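Local coordinates for protein alpha-pyrone synthesis polyketide synthase-like Pks18 (Mycobacterium tuberculosis, PDB 1TED) that probably extends medium- and long-chain aliphatic acyl-CoA starters with malonyl-CoA to make tri- and tetraketide alpha-pyrones, at residues Ala33-Leu38 with Gly245-Arg250; Asp262-Gly267 with Cys275-Asn280; Tyr284-Val289 with Ile320-Arg325; Phe354-Met359 with Met386-Ile391. All blocks are in the same frame, centred on the assembly; numbering follows the deposited sequence.

Contact 1 (Ala33-Leu38 with Gly245-Arg250); sequences AVIEGL and GKVVVR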
loop_
_atom_site.group_PDB
_atom_site.type_symbol
_atom_site.label_atom_id
_atom_site.label_comp_id
_atom_site.label_asym_id
_atom_site.label_seq_id
_atom_site.Cartn_x
_atom_site.Cartn_y
_atom_site.Cartn_z
ATOM N N ALA A 33 -1.449 -8.713 20.273
ATOM C CA ALA A 33 -2.489 -8.625 19.250
ATOM C C ALA A 33 -3.172 -9.974 19.075
ATOM O O ALA A 33 -2.519 -11.017 19.033
ATOM C CB ALA A 33 -1.900 -8.160 17.929
ATOM N N VAL A 34 -4.494 -9.934 18.971
ATOM C CA VAL A 34 -5.310 -11.127 18.826
ATOM C C VAL A 34 -6.294 -11.022 17.657
ATOM O O VAL A 34 -6.961 -10.006 17.486
ATOM C CB VAL A 34 -6.112 -11.383 20.142
ATOM C CG1 VAL A 34 -7.155 -12.490 19.947
ATOM C CG2 VAL A 34 -5.148 -11.743 21.258
ATOM N N ILE A 35 -6.361 -12.068 16.838
ATOM C CA ILE A 35 -7.312 -12.103 15.732
ATOM C C ILE A 35 -8.589 -12.523 16.441
ATOM O O ILE A 35 -8.711 -13.659 16.876
ATOM C CB ILE A 35 -6.949 -13.175 14.690
ATOM C CG1 ILE A 35 -5.648 -12.793 13.982
ATOM C CG2 ILE A 35 -8.096 -13.343 13.701
ATOM C CD1 ILE A 35 -5.036 -13.944 13.184
ATOM N N GLU A 36 -9.532 -11.601 16.566
ATOM C CA GLU A 36 -10.762 -11.875 17.282
ATOM C C GLU A 36 -11.916 -12.265 16.372
ATOM O O GLU A 36 -12.908 -12.841 16.816
ATOM C CB GLU A 36 -11.092 -10.649 18.147
ATOM C CG GLU A 36 -9.850 -10.209 18.905
ATOM C CD GLU A 36 -10.104 -9.268 20.058
ATOM O OE1 GLU A 36 -10.674 -8.182 19.832
ATOM O OE2 GLU A 36 -9.708 -9.611 21.199
ATOM N N GLY A 37 -11.762 -11.965 15.088
ATOM C CA GLY A 37 -12.781 -12.300 14.116
ATOM C C GLY A 37 -12.092 -12.688 12.827
ATOM O O GLY A 37 -11.059 -12.119 12.484
ATOM N N LEU A 38 -12.657 -13.658 12.119
ATOM C CA LEU A 38 -12.092 -14.131 10.864
ATOM C C LEU A 38 -13.190 -14.671 9.951
ATOM O O LEU A 38 -13.967 -15.548 10.344
ATOM C CB LEU A 38 -11.060 -15.230 11.146
ATOM C CG LEU A 38 -10.287 -15.887 9.992
ATOM C CD1 LEU A 38 -9.175 -16.728 10.575
ATOM C CD2 LEU A 38 -11.194 -16.761 9.131
ATOM N N GLY A 245 -10.962 -20.537 19.932
ATOM C CA GLY A 245 -11.065 -19.997 18.591
ATOM C C GLY A 245 -10.227 -18.747 18.387
ATOM O O GLY A 245 -9.860 -18.436 17.258
ATOM N N LYS A 246 -9.926 -18.027 19.465
ATOM C CA LYS A 246 -9.122 -16.814 19.358
ATOM C C LYS A 246 -7.696 -17.168 18.935
ATOM O O LYS A 246 -7.155 -18.210 19.322
ATOM C CB LYS A 246 -9.111 -16.038 20.686
ATOM C CG LYS A 246 -10.036 -14.809 20.706
ATOM C CD LYS A 246 -11.506 -15.202 20.794
ATOM C CE LYS A 246 -12.442 -14.228 20.051
ATOM N NZ LYS A 246 -12.389 -12.808 20.520
ATOM N N VAL A 247 -7.093 -16.299 18.131
ATOM C CA VAL A 247 -5.743 -16.540 17.633
ATOM C C VAL A 247 -4.798 -15.440 18.082
ATOM O O VAL A 247 -4.977 -14.281 17.714
ATOM C CB VAL A 247 -5.732 -16.592 16.090
ATOM C CG1 VAL A 247 -4.325 -16.817 15.584
ATOM C CG2 VAL A 247 -6.645 -17.691 15.602
ATOM N N VAL A 248 -3.789 -15.802 18.870
ATOM C CA VAL A 248 -2.811 -14.828 19.353
ATOM C C VAL A 248 -1.649 -14.661 18.360
ATOM O O VAL A 248 -1.019 -15.645 17.954
ATOM C CB VAL A 248 -2.220 -15.253 20.731
ATOM C CG1 VAL A 248 -1.234 -14.198 21.232
ATOM C CG2 VAL A 248 -3.331 -15.448 21.741
ATOM N N VAL A 249 -1.380 -13.423 17.955
ATOM C CA VAL A 249 -0.270 -13.161 17.045
ATOM C C VAL A 249 0.939 -12.878 17.937
ATOM O O VAL A 249 1.178 -11.749 18.368
ATOM C CB VAL A 249 -0.560 -11.955 16.106
ATOM C CG1 VAL A 249 0.599 -11.748 15.146
ATOM C CG2 VAL A 249 -1.833 -12.214 15.304
ATOM N N ARG A 250 1.687 -13.937 18.212
ATOM C CA ARG A 250 2.853 -13.887 19.078
ATOM C C ARG A 250 4.076 -13.164 18.530
ATOM O O ARG A 250 4.720 -12.402 19.257
ATOM C CB ARG A 250 3.232 -15.314 19.474
ATOM C CG ARG A 250 2.075 -16.082 20.120
ATOM C CD ARG A 250 2.425 -17.539 20.366
ATOM N NE ARG A 250 3.655 -17.668 21.137
ATOM C CZ ARG A 250 4.152 -18.820 21.570
ATOM N NH1 ARG A 250 3.523 -19.964 21.313
ATOM N NH2 ARG A 250 5.281 -18.825 22.265
HETATM O O HOH W 1 1.099 -9.226 19.500
HETATM O O HOH W 2 -11.009 -15.885 15.780
HETATM O O HOH W 3 -10.351 -11.799 22.871
#

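Contact 2 (Asp262-Gly267 with Cys275-Asn280); sequences DGIVLG and CELSEN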
loop_
_atom_site.group_PDB
_atom_site.type_symbol
_atom_site.label_atom_id
_atom_site.label_comp_id
_atom_site.label_asym_id
_atom_site.label_seq_id
_atom_site.Cartn_x
_atom_site.Cartn_y
_atom_site.Cartn_z
ATOM N N ASP A 262 14.484 -11.959 -9.068
ATOM C CA ASP A 262 13.767 -12.494 -10.217
ATOM C C ASP A 262 12.781 -13.580 -9.844
ATOM O O ASP A 262 12.143 -14.164 -10.720
ATOM C CB ASP A 262 14.765 -13.056 -11.232
ATOM C CG ASP A 262 15.356 -14.389 -10.792
ATOM O OD1 ASP A 262 15.597 -14.572 -9.581
ATOM O OD2 ASP A 262 15.586 -15.253 -11.660
ATOM N N GLY A 263 12.654 -13.850 -8.550
ATOM C CA GLY A 263 11.754 -14.903 -8.100
ATOM C C GLY A 263 10.273 -14.680 -8.360
ATOM O O GLY A 263 9.624 -15.509 -9.004
ATOM N N ILE A 264 9.735 -13.578 -7.840
ATOM C CA ILE A 264 8.322 -13.241 -8.015
ATOM C C ILE A 264 8.232 -11.835 -8.592
ATOM O O ILE A 264 8.519 -10.853 -7.905
ATOM C CB ILE A 264 7.551 -13.286 -6.662
ATOM C CG1 ILE A 264 7.599 -14.701 -6.086
ATOM C CG2 ILE A 264 6.098 -12.823 -6.863
ATOM C CD1 ILE A 264 7.080 -14.824 -4.665
ATOM N N VAL A 265 7.845 -11.741 -9.857
ATOM C CA VAL A 265 7.745 -10.453 -10.513
ATOM C C VAL A 265 6.310 -10.089 -10.849
ATOM O O VAL A 265 5.598 -10.845 -11.508
ATOM C CB VAL A 265 8.596 -10.435 -11.794
ATOM C CG1 VAL A 265 8.389 -9.146 -12.550
ATOM C CG2 VAL A 265 10.050 -10.579 -11.434
ATOM N N LEU A 266 5.890 -8.918 -10.384
ATOM C CA LEU A 266 4.540 -8.438 -10.641
ATOM C C LEU A 266 4.627 -7.209 -11.530
ATOM O O LEU A 266 5.526 -6.387 -11.378
ATOM C CB LEU A 266 3.830 -8.086 -9.328
ATOM C CG LEU A 266 3.790 -9.210 -8.289
ATOM C CD1 LEU A 266 2.981 -8.751 -7.068
ATOM C CD2 LEU A 266 3.180 -10.457 -8.909
ATOM N N GLY A 267 3.696 -7.090 -12.464
ATOM C CA GLY A 267 3.722 -5.953 -13.360
ATOM C C GLY A 267 2.355 -5.643 -13.921
ATOM O O GLY A 267 1.420 -6.427 -13.764
ATOM N N CYS A 275 1.863 -11.870 -13.260
ATOM C CA CYS A 275 2.868 -12.312 -12.302
ATOM C C CYS A 275 3.820 -13.250 -13.038
ATOM O O CYS A 275 3.388 -14.229 -13.645
ATOM C CB CYS A 275 2.211 -13.053 -11.139
ATOM S SG CYS A 275 3.370 -13.931 -10.043
ATOM N N GLU A 276 5.110 -12.941 -13.004
ATOM C CA GLU A 276 6.108 -13.778 -13.667
ATOM C C GLU A 276 6.945 -14.487 -12.604
ATOM O O GLU A 276 7.629 -13.839 -11.805
ATOM C CB GLU A 276 7.007 -12.928 -14.577
ATOM C CG GLU A 276 6.244 -12.226 -15.699
ATOM C CD GLU A 276 7.011 -11.053 -16.282
ATOM O OE1 GLU A 276 7.977 -10.595 -15.629
ATOM O OE2 GLU A 276 6.642 -10.579 -17.381
ATOM N N LEU A 277 6.865 -15.819 -12.602
ATOM C CA LEU A 277 7.586 -16.660 -11.652
ATOM C C LEU A 277 8.821 -17.296 -12.286
ATOM O O LEU A 277 8.792 -17.730 -13.443
ATOM C CB LEU A 277 6.657 -17.751 -11.124
ATOM C CG LEU A 277 5.372 -17.232 -10.475
ATOM C CD1 LEU A 277 4.441 -18.385 -10.173
ATOM C CD2 LEU A 277 5.720 -16.462 -9.209
ATOM N N SER A 278 9.902 -17.346 -11.520
ATOM C CA SER A 278 11.157 -17.917 -11.984
ATOM C C SER A 278 11.213 -19.433 -11.789
ATOM O O SER A 278 10.579 -19.981 -10.880
ATOM C CB SER A 278 12.319 -17.266 -11.235
ATOM O OG SER A 278 13.489 -18.061 -11.317
ATOM N N GLU A 279 11.973 -20.108 -12.649
ATOM C CA GLU A 279 12.127 -21.555 -12.549
ATOM C C GLU A 279 12.850 -21.840 -11.230
ATOM O O GLU A 279 12.669 -22.893 -10.622
ATOM C CB GLU A 279 12.953 -22.088 -13.734
ATOM C CG GLU A 279 12.330 -21.844 -15.117
ATOM C CD GLU A 279 11.102 -22.721 -15.407
ATOM O OE1 GLU A 279 10.509 -23.272 -14.442
ATOM O OE2 GLU A 279 10.729 -22.847 -16.603
ATOM N N ASN A 280 13.654 -20.874 -10.792
ATOM C CA ASN A 280 14.422 -20.965 -9.551
ATOM C C ASN A 280 13.624 -20.696 -8.262
ATOM O O ASN A 280 14.175 -20.852 -7.169
ATOM C CB ASN A 280 15.589 -19.971 -9.575
ATOM C CG ASN A 280 16.581 -20.237 -10.693
ATOM O OD1 ASN A 280 17.422 -19.387 -10.992
ATOM N ND2 ASN A 280 16.498 -21.415 -11.310
HETATM O O HOH W 4 10.273 -13.892 -12.762
#

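Contact 3 (Tyr284-Val289 with Ile320-Arg325); sequences YIFSGV and IEQSVR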
loop_
_atom_site.group_PDB
_atom_site.type_symbol
_atom_site.label_atom_id
_atom_site.label_comp_id
_atom_site.label_asym_id
_atom_site.label_seq_id
_atom_site.Cartn_x
_atom_site.Cartn_y
_atom_site.Cartn_z
ATOM N N TYR A 284 14.549 -21.168 -4.195
ATOM C CA TYR A 284 14.693 -20.045 -3.261
ATOM C C TYR A 284 13.895 -20.345 -1.997
ATOM O O TYR A 284 14.304 -20.005 -0.887
ATOM C CB TYR A 284 14.170 -18.736 -3.874
ATOM C CG TYR A 284 14.866 -18.287 -5.136
ATOM C CD1 TYR A 284 16.234 -18.498 -5.321
ATOM C CD2 TYR A 284 14.170 -17.585 -6.115
ATOM C CE1 TYR A 284 16.893 -18.016 -6.450
ATOM C CE2 TYR A 284 14.817 -17.093 -7.246
ATOM C CZ TYR A 284 16.179 -17.310 -7.407
ATOM O OH TYR A 284 16.818 -16.795 -8.515
ATOM N N ILE A 285 12.744 -20.977 -2.190
ATOM C CA ILE A 285 11.877 -21.346 -1.090
ATOM C C ILE A 285 12.549 -22.379 -0.197
ATOM O O ILE A 285 12.606 -22.209 1.015
ATOM C CB ILE A 285 10.544 -21.931 -1.618
ATOM C CG1 ILE A 285 9.746 -20.827 -2.324
ATOM C CG2 ILE A 285 9.742 -22.537 -0.473
ATOM C CD1 ILE A 285 8.522 -21.326 -3.049
ATOM N N PHE A 286 13.056 -23.448 -0.800
ATOM C CA PHE A 286 13.705 -24.505 -0.039
ATOM C C PHE A 286 14.855 -24.039 0.835
ATOM O O PHE A 286 14.953 -24.411 2.000
ATOM C CB PHE A 286 14.243 -25.589 -0.961
ATOM C CG PHE A 286 15.158 -26.555 -0.264
ATOM C CD1 PHE A 286 14.650 -27.480 0.651
ATOM C CD2 PHE A 286 16.533 -26.516 -0.493
ATOM C CE1 PHE A 286 15.497 -28.357 1.335
ATOM C CE2 PHE A 286 17.399 -27.388 0.183
ATOM C CZ PHE A 286 16.879 -28.312 1.102
ATOM N N SER A 287 15.743 -23.234 0.273
ATOM C CA SER A 287 16.895 -22.785 1.033
ATOM C C SER A 287 16.627 -21.531 1.854
ATOM O O SER A 287 17.452 -21.136 2.689
ATOM C CB SER A 287 18.090 -22.565 0.098
ATOM O OG SER A 287 17.816 -21.559 -0.849
ATOM N N GLY A 288 15.464 -20.922 1.642
ATOM C CA GLY A 288 15.135 -19.722 2.383
ATOM C C GLY A 288 14.261 -19.951 3.601
ATOM O O GLY A 288 14.410 -19.256 4.605
ATOM N N VAL A 289 13.360 -20.926 3.529
ATOM C CA VAL A 289 12.448 -21.193 4.635
ATOM C C VAL A 289 13.116 -21.634 5.941
ATOM O O VAL A 289 13.086 -20.902 6.928
ATOM C CB VAL A 289 11.367 -22.222 4.208
ATOM C CG1 VAL A 289 10.441 -22.546 5.370
ATOM C CG2 VAL A 289 10.558 -21.654 3.058
ATOM N N ILE A 320 4.411 -25.505 -1.742
ATOM C CA ILE A 320 4.125 -26.260 -0.520
ATOM C C ILE A 320 5.226 -27.311 -0.359
ATOM O O ILE A 320 5.828 -27.453 0.696
ATOM C CB ILE A 320 2.730 -26.957 -0.612
ATOM C CG1 ILE A 320 1.635 -25.891 -0.775
ATOM C CG2 ILE A 320 2.453 -27.789 0.647
ATOM C CD1 ILE A 320 0.217 -26.447 -0.842
ATOM N N GLU A 321 5.477 -28.021 -1.449
ATOM C CA GLU A 321 6.487 -29.073 -1.578
ATOM C C GLU A 321 7.836 -28.702 -0.954
ATOM O O GLU A 321 8.329 -29.381 -0.046
ATOM C CB GLU A 321 6.684 -29.318 -3.068
ATOM C CG GLU A 321 7.200 -30.637 -3.488
ATOM C CD GLU A 321 6.957 -30.837 -4.963
ATOM O OE1 GLU A 321 7.419 -29.997 -5.762
ATOM O OE2 GLU A 321 6.290 -31.823 -5.329
ATOM N N GLN A 322 8.429 -27.624 -1.459
ATOM C CA GLN A 322 9.728 -27.158 -0.989
ATOM C C GLN A 322 9.697 -26.558 0.405
ATOM O O GLN A 322 10.693 -26.629 1.133
ATOM C CB GLN A 322 10.324 -26.158 -1.983
ATOM C CG GLN A 322 10.649 -26.764 -3.352
ATOM C CD GLN A 322 11.498 -28.038 -3.249
ATOM O OE1 GLN A 322 12.417 -28.123 -2.434
ATOM N NE2 GLN A 322 11.194 -29.024 -4.088
ATOM N N SER A 323 8.566 -25.970 0.787
ATOM C CA SER A 323 8.457 -25.391 2.122
ATOM C C SER A 323 8.553 -26.521 3.138
ATOM O O SER A 323 9.250 -26.400 4.144
ATOM C CB SER A 323 7.124 -24.643 2.299
ATOM O OG SER A 323 7.117 -23.435 1.551
ATOM N N VAL A 324 7.863 -27.623 2.863
ATOM C CA VAL A 324 7.883 -28.770 3.765
ATOM C C VAL A 324 9.261 -29.455 3.814
ATOM O O VAL A 324 9.725 -29.864 4.891
ATOM C CB VAL A 324 6.799 -29.806 3.363
ATOM C CG1 VAL A 324 7.002 -31.107 4.119
ATOM C CG2 VAL A 324 5.414 -29.247 3.672
ATOM N N ARG A 325 9.920 -29.577 2.663
ATOM C CA ARG A 325 11.231 -30.212 2.644
ATOM C C ARG A 325 12.229 -29.351 3.421
ATOM O O ARG A 325 13.001 -29.857 4.243
ATOM C CB ARG A 325 11.716 -30.427 1.202
ATOM C CG ARG A 325 12.998 -31.245 1.113
ATOM C CD ARG A 325 13.299 -31.679 -0.306
ATOM N NE ARG A 325 13.563 -30.545 -1.181
ATOM C CZ ARG A 325 14.775 -30.129 -1.530
ATOM N NH1 ARG A 325 15.852 -30.763 -1.074
ATOM N NH2 ARG A 325 14.907 -29.081 -2.338
#

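Contact 4 (Phe354-Met359 with Met386-Ile391); sequences FVLETM and MLFDII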
loop_
_atom_site.group_PDB
_atom_site.type_symbol
_atom_site.label_atom_id
_atom_site.label_comp_id
_atom_site.label_asym_id
_atom_site.label_seq_id
_atom_site.Cartn_x
_atom_site.Cartn_y
_atom_site.Cartn_z
ATOM N N PHE A 354 -7.408 -18.473 4.520
ATOM C CA PHE A 354 -8.324 -19.598 4.330
ATOM C C PHE A 354 -7.721 -20.760 5.104
ATOM O O PHE A 354 -8.425 -21.553 5.724
ATOM C CB PHE A 354 -8.419 -19.995 2.860
ATOM C CG PHE A 354 -9.556 -19.357 2.123
ATOM C CD1 PHE A 354 -9.696 -17.977 2.089
ATOM C CD2 PHE A 354 -10.447 -20.139 1.398
ATOM C CE1 PHE A 354 -10.710 -17.377 1.334
ATOM C CE2 PHE A 354 -11.466 -19.553 0.637
ATOM C CZ PHE A 354 -11.594 -18.163 0.605
ATOM N N VAL A 355 -6.396 -20.844 5.060
ATOM C CA VAL A 355 -5.664 -21.893 5.748
ATOM C C VAL A 355 -5.848 -21.833 7.254
ATOM O O VAL A 355 -6.092 -22.851 7.901
ATOM C CB VAL A 355 -4.168 -21.805 5.410
ATOM C CG1 VAL A 355 -3.360 -22.701 6.341
ATOM C CG2 VAL A 355 -3.960 -22.225 3.969
ATOM N N LEU A 356 -5.728 -20.631 7.803
ATOM C CA LEU A 356 -5.868 -20.396 9.231
ATOM C C LEU A 356 -7.273 -20.766 9.710
ATOM O O LEU A 356 -7.425 -21.376 10.767
ATOM C CB LEU A 356 -5.527 -18.924 9.528
ATOM C CG LEU A 356 -5.300 -18.363 10.941
ATOM C CD1 LEU A 356 -6.627 -18.177 11.614
ATOM C CD2 LEU A 356 -4.407 -19.280 11.766
ATOM N N GLU A 357 -8.299 -20.428 8.924
ATOM C CA GLU A 357 -9.679 -20.751 9.298
ATOM C C GLU A 357 -9.932 -22.255 9.463
ATOM O O GLU A 357 -10.689 -22.663 10.333
ATOM C CB GLU A 357 -10.680 -20.176 8.276
ATOM C CG GLU A 357 -12.156 -20.524 8.581
ATOM C CD GLU A 357 -13.146 -19.822 7.660
ATOM O OE1 GLU A 357 -13.135 -20.080 6.440
ATOM O OE2 GLU A 357 -13.940 -18.999 8.156
ATOM N N THR A 358 -9.317 -23.073 8.619
ATOM C CA THR A 358 -9.487 -24.523 8.706
ATOM C C THR A 358 -8.887 -25.037 10.010
ATOM O O THR A 358 -9.466 -25.899 10.673
ATOM C CB THR A 358 -8.789 -25.245 7.527
ATOM O OG1 THR A 358 -9.463 -24.923 6.302
ATOM C CG2 THR A 358 -8.804 -26.762 7.733
ATOM N N MET A 359 -7.724 -24.501 10.372
ATOM C CA MET A 359 -7.032 -24.903 11.592
ATOM C C MET A 359 -7.831 -24.476 12.811
ATOM O O MET A 359 -7.794 -25.131 13.856
ATOM C CB MET A 359 -5.629 -24.284 11.636
ATOM C CG MET A 359 -4.728 -24.725 10.475
ATOM S SD MET A 359 -3.133 -23.872 10.458
ATOM C CE MET A 359 -2.117 -25.007 9.460
ATOM N N MET A 386 4.418 -15.421 10.579
ATOM C CA MET A 386 4.145 -15.148 11.983
ATOM C C MET A 386 4.091 -16.421 12.814
ATOM O O MET A 386 3.831 -17.503 12.287
ATOM C CB MET A 386 2.793 -14.428 12.118
ATOM C CG MET A 386 1.570 -15.346 11.955
ATOM S SD MET A 386 -0.030 -14.593 12.422
ATOM C CE MET A 386 -1.173 -15.519 11.458
ATOM N N LEU A 387 4.360 -16.284 14.109
ATOM C CA LEU A 387 4.259 -17.388 15.058
ATOM C C LEU A 387 2.908 -17.098 15.712
ATOM O O LEU A 387 2.618 -15.942 16.014
ATOM C CB LEU A 387 5.366 -17.333 16.125
ATOM C CG LEU A 387 5.195 -18.322 17.300
ATOM C CD1 LEU A 387 5.320 -19.758 16.800
ATOM C CD2 LEU A 387 6.247 -18.067 18.369
ATOM N N PHE A 388 2.081 -18.116 15.925
ATOM C CA PHE A 388 0.779 -17.869 16.525
ATOM C C PHE A 388 0.258 -18.993 17.407
ATOM O O PHE A 388 0.748 -20.121 17.358
ATOM C CB PHE A 388 -0.242 -17.557 15.419
ATOM C CG PHE A 388 -0.535 -18.720 14.511
ATOM C CD1 PHE A 388 -1.478 -19.682 14.867
ATOM C CD2 PHE A 388 0.144 -18.863 13.301
ATOM C CE1 PHE A 388 -1.743 -20.776 14.029
ATOM C CE2 PHE A 388 -0.114 -19.950 12.458
ATOM C CZ PHE A 388 -1.059 -20.907 12.823
ATOM N N ASP A 389 -0.742 -18.660 18.216
ATOM C CA ASP A 389 -1.394 -19.600 19.124
ATOM C C ASP A 389 -2.914 -19.621 18.891
ATOM O O ASP A 389 -3.546 -18.570 18.805
ATOM C CB ASP A 389 -1.140 -19.199 20.584
ATOM C CG ASP A 389 0.114 -19.827 21.162
ATOM O OD1 ASP A 389 0.855 -20.511 20.420
ATOM O OD2 ASP A 389 0.360 -19.633 22.371
ATOM N N ILE A 390 -3.489 -20.812 18.763
ATOM C CA ILE A 390 -4.934 -20.944 18.608
ATOM C C ILE A 390 -5.445 -21.549 19.918
ATOM O O ILE A 390 -5.041 -22.649 20.316
ATOM C CB ILE A 390 -5.338 -21.886 17.446
ATOM C CG1 ILE A 390 -4.870 -21.324 16.099
ATOM C CG2 ILE A 390 -6.866 -22.035 17.413
ATOM C CD1 ILE A 390 -5.161 -22.258 14.927
ATOM N N ILE A 391 -6.324 -20.829 20.601
ATOM C CA ILE A 391 -6.852 -21.330 21.853
ATOM C C ILE A 391 -7.946 -22.369 21.611
ATOM O O ILE A 391 -8.943 -22.106 20.927
ATOM C CB ILE A 391 -7.382 -20.174 22.723
ATOM C CG1 ILE A 391 -6.246 -19.172 22.961
ATOM C CG2 ILE A 391 -7.921 -20.716 24.038
ATOM C CD1 ILE A 391 -6.508 -18.179 24.036
#

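Contact 1 (Ala33-Leu38 with Gly245-Arg250)
I35 and V247 form an antiparallel hydrogen-bonded pair, with the two strand axes 4.6 Å apart: I35 N donates to V247 O at 2.8 Å, and the return bond from V247 N to I35 O is weak, at 3.3 Å. One residue along, V34 faces V248 as a non-hydrogen-bonded pair, and the V34 CG2 and V248 CG2 methyls meet at 4.2 Å on that face. The other face carries I35, V247 and V249. With CG1 beside its backbone N (chi1 -67°), I35 lies alongside V247, CD1 reaching V247 CG1 at 3.8 Å, while its side chain crosses that of V249 at about a right angle, CG1 against V249 CG2. Strand 32-41 is flanked by 226-236 and 247-256 in the large mixed sheet of the thiolase fold, and E36 with G37 forms a classic beta bulge opposite V232. Beside the bulge, K246 passes its CG by V34 CG1 and curls back, bent at chi2, chi3 and chi4, until NZ sits 3.5 Å from E36 CB. The ammonium does not reach the carboxylate for a salt bridge; a water that donates to E36 OE2 at 2.8 Å spans the gap, its bond from K246 NZ being weak.

Contact 2 (Asp262-Gly267 with Cys275-Asn280)
L266 and C275 sit opposite each other as a non-hydrogen-bonded pair, and the CD2 branch of L266 leans across to lie 3.6 Å from C275 CB and 3.7 Å from C275 SG. The sulfur is turned anti to the backbone N (chi1 169°), which also carries it toward I264 CG2. Next along the same face, I264 and L277 run side by side in the same direction, I264 CG1 to L277 CD2 at 4.0 Å. The opposite face is mixed in character: V265 and the extended chain of E276 cross at a slant, so that E276 OE1 comes within 3.4 Å of the methyl V265 CG1. Backbone bonds hold the pairing, among them V265 N to E276 O at 2.9 Å. Where the strands part, a water donates to both D262 O and E276 O. S278 packs its CB against D262 O, and its OG takes the N-H of N280 at 2.9 Å, a capping bond at the turn into helix 281-299. L266 and C275 also touch a bound myristic acid, consistent with this face lining the substrate-binding tunnel, and I264 lies about 6 Å, side chain to side chain, from C175, the probable nucleophile. Helix 215-223 packs on E276 and L277 through N216 and I220, while R103 of the second subunit packs on V265 and A148 of that subunit on L266.

Contact 3 (Tyr284-Val289 with Ile320-Arg325)
R325 lays its guanidinium flat on one face of the F286 ring, centres 3.5 Å apart and planes 7° from parallel. R325 NH2 sits 3.3 Å from F286 CG, R325 NH1 lies by F286 CE1 and CZ, and R325 CZ stands over the ring face in a cation-pi contact. The first torsion of F286, with CG anti to the backbone N (chi1 168°), sets its face against R325. What fixes the guanidinium is Q322, one turn earlier on the same helix: its chain bends at chi2, and R325 grips Q322 OE1 side-on, with NE at 3.0 Å and NH2 at 2.7 Å. Both bonds run close to the guanidinium plane, yet they reach OE1 from opposite faces of the amide. The same oxygen also rests 3.5 Å from F286 CB. Deeper in the groove, I285 CG2 touches S323 OG at 3.4 Å; that hydroxyl is bonded to I319 O on its own helix. The 284-289 and 320-325 segments of helices 281-299 and 317-327 run in roughly the same direction (29°), their axes 7.8 Å apart, and F375 and F377 of strand 370-378 floor the buried end at I285, V289 and S323. F286 O adds a bond with S326 OG. The arginine thus divides its chemistry, spending in-plane N-H groups on the amide while the flat face of the presumably charged guanidinium meets the ring's pi electrons.

Contact 4 (Phe354-Met359 with Met386-Ile391)
In L356, which meets F388, a chi1 of -168° sets CG opposite the backbone N, and a chi2 of -77° then turns CD2 to the ring; F388 takes the crowded position, CG between backbone N and carbonyl carbon (chi1 67°), which thrusts the ring at the helix. The two side chains pass each other in opposite directions. CD2 ends over the ring face in a CH-pi contact, 4.1 Å from the centroid of the F388 ring and displaced toward the rim beside CE1 and CZ. M359, one turn further along the helix, extends its chain beyond CG and brings SD to the edge of the same ring, 4.3 Å from F388 CZ and near the ring plane. The ring therefore has a leucine methyl on a face and a thioether at its rim. I390 completes the apolar cluster: its CD1 abuts M359 CB at 3.9 Å and lies more loosely, at 4.4 Å, from L356 CD2. F388 and I390 are two residues apart on strand 382-390, so both point to the helix side of the sheet. V247 and L38 of the adjoining strands touch L356 too, extending the apolar patch across three strands. A helix laid on a sheet, segment axes 10.8 Å apart, is ordinary alpha/beta layering, and the burial of L356 and M359 is consistent with the inner helical layer of the thiolase fold.

Overall arrangement
The four contacts follow one another along the chain without nesting or crossing. Contact 1 closes by far the longest loop, 206 residues, and brings the N-terminal strand 32-41 beside 247-256, joining the N-terminal and C-terminal halves of the chain. Contact 2 closes a tight hairpin near the probable active site, on the other side of the chain's centre. Its second strand runs into helix 281-299, which contact 3 pairs with 317-327; D262 and Y284 tie these two contacts by a hydrogen bond. Contact 4 brings helix 349-361 onto the final strand, whose backbone pairs with that of 245-250, so contacts 1 and 4 share a sheet. Contacts 3 and 4 stay about 8 Å apart at their nearest atoms.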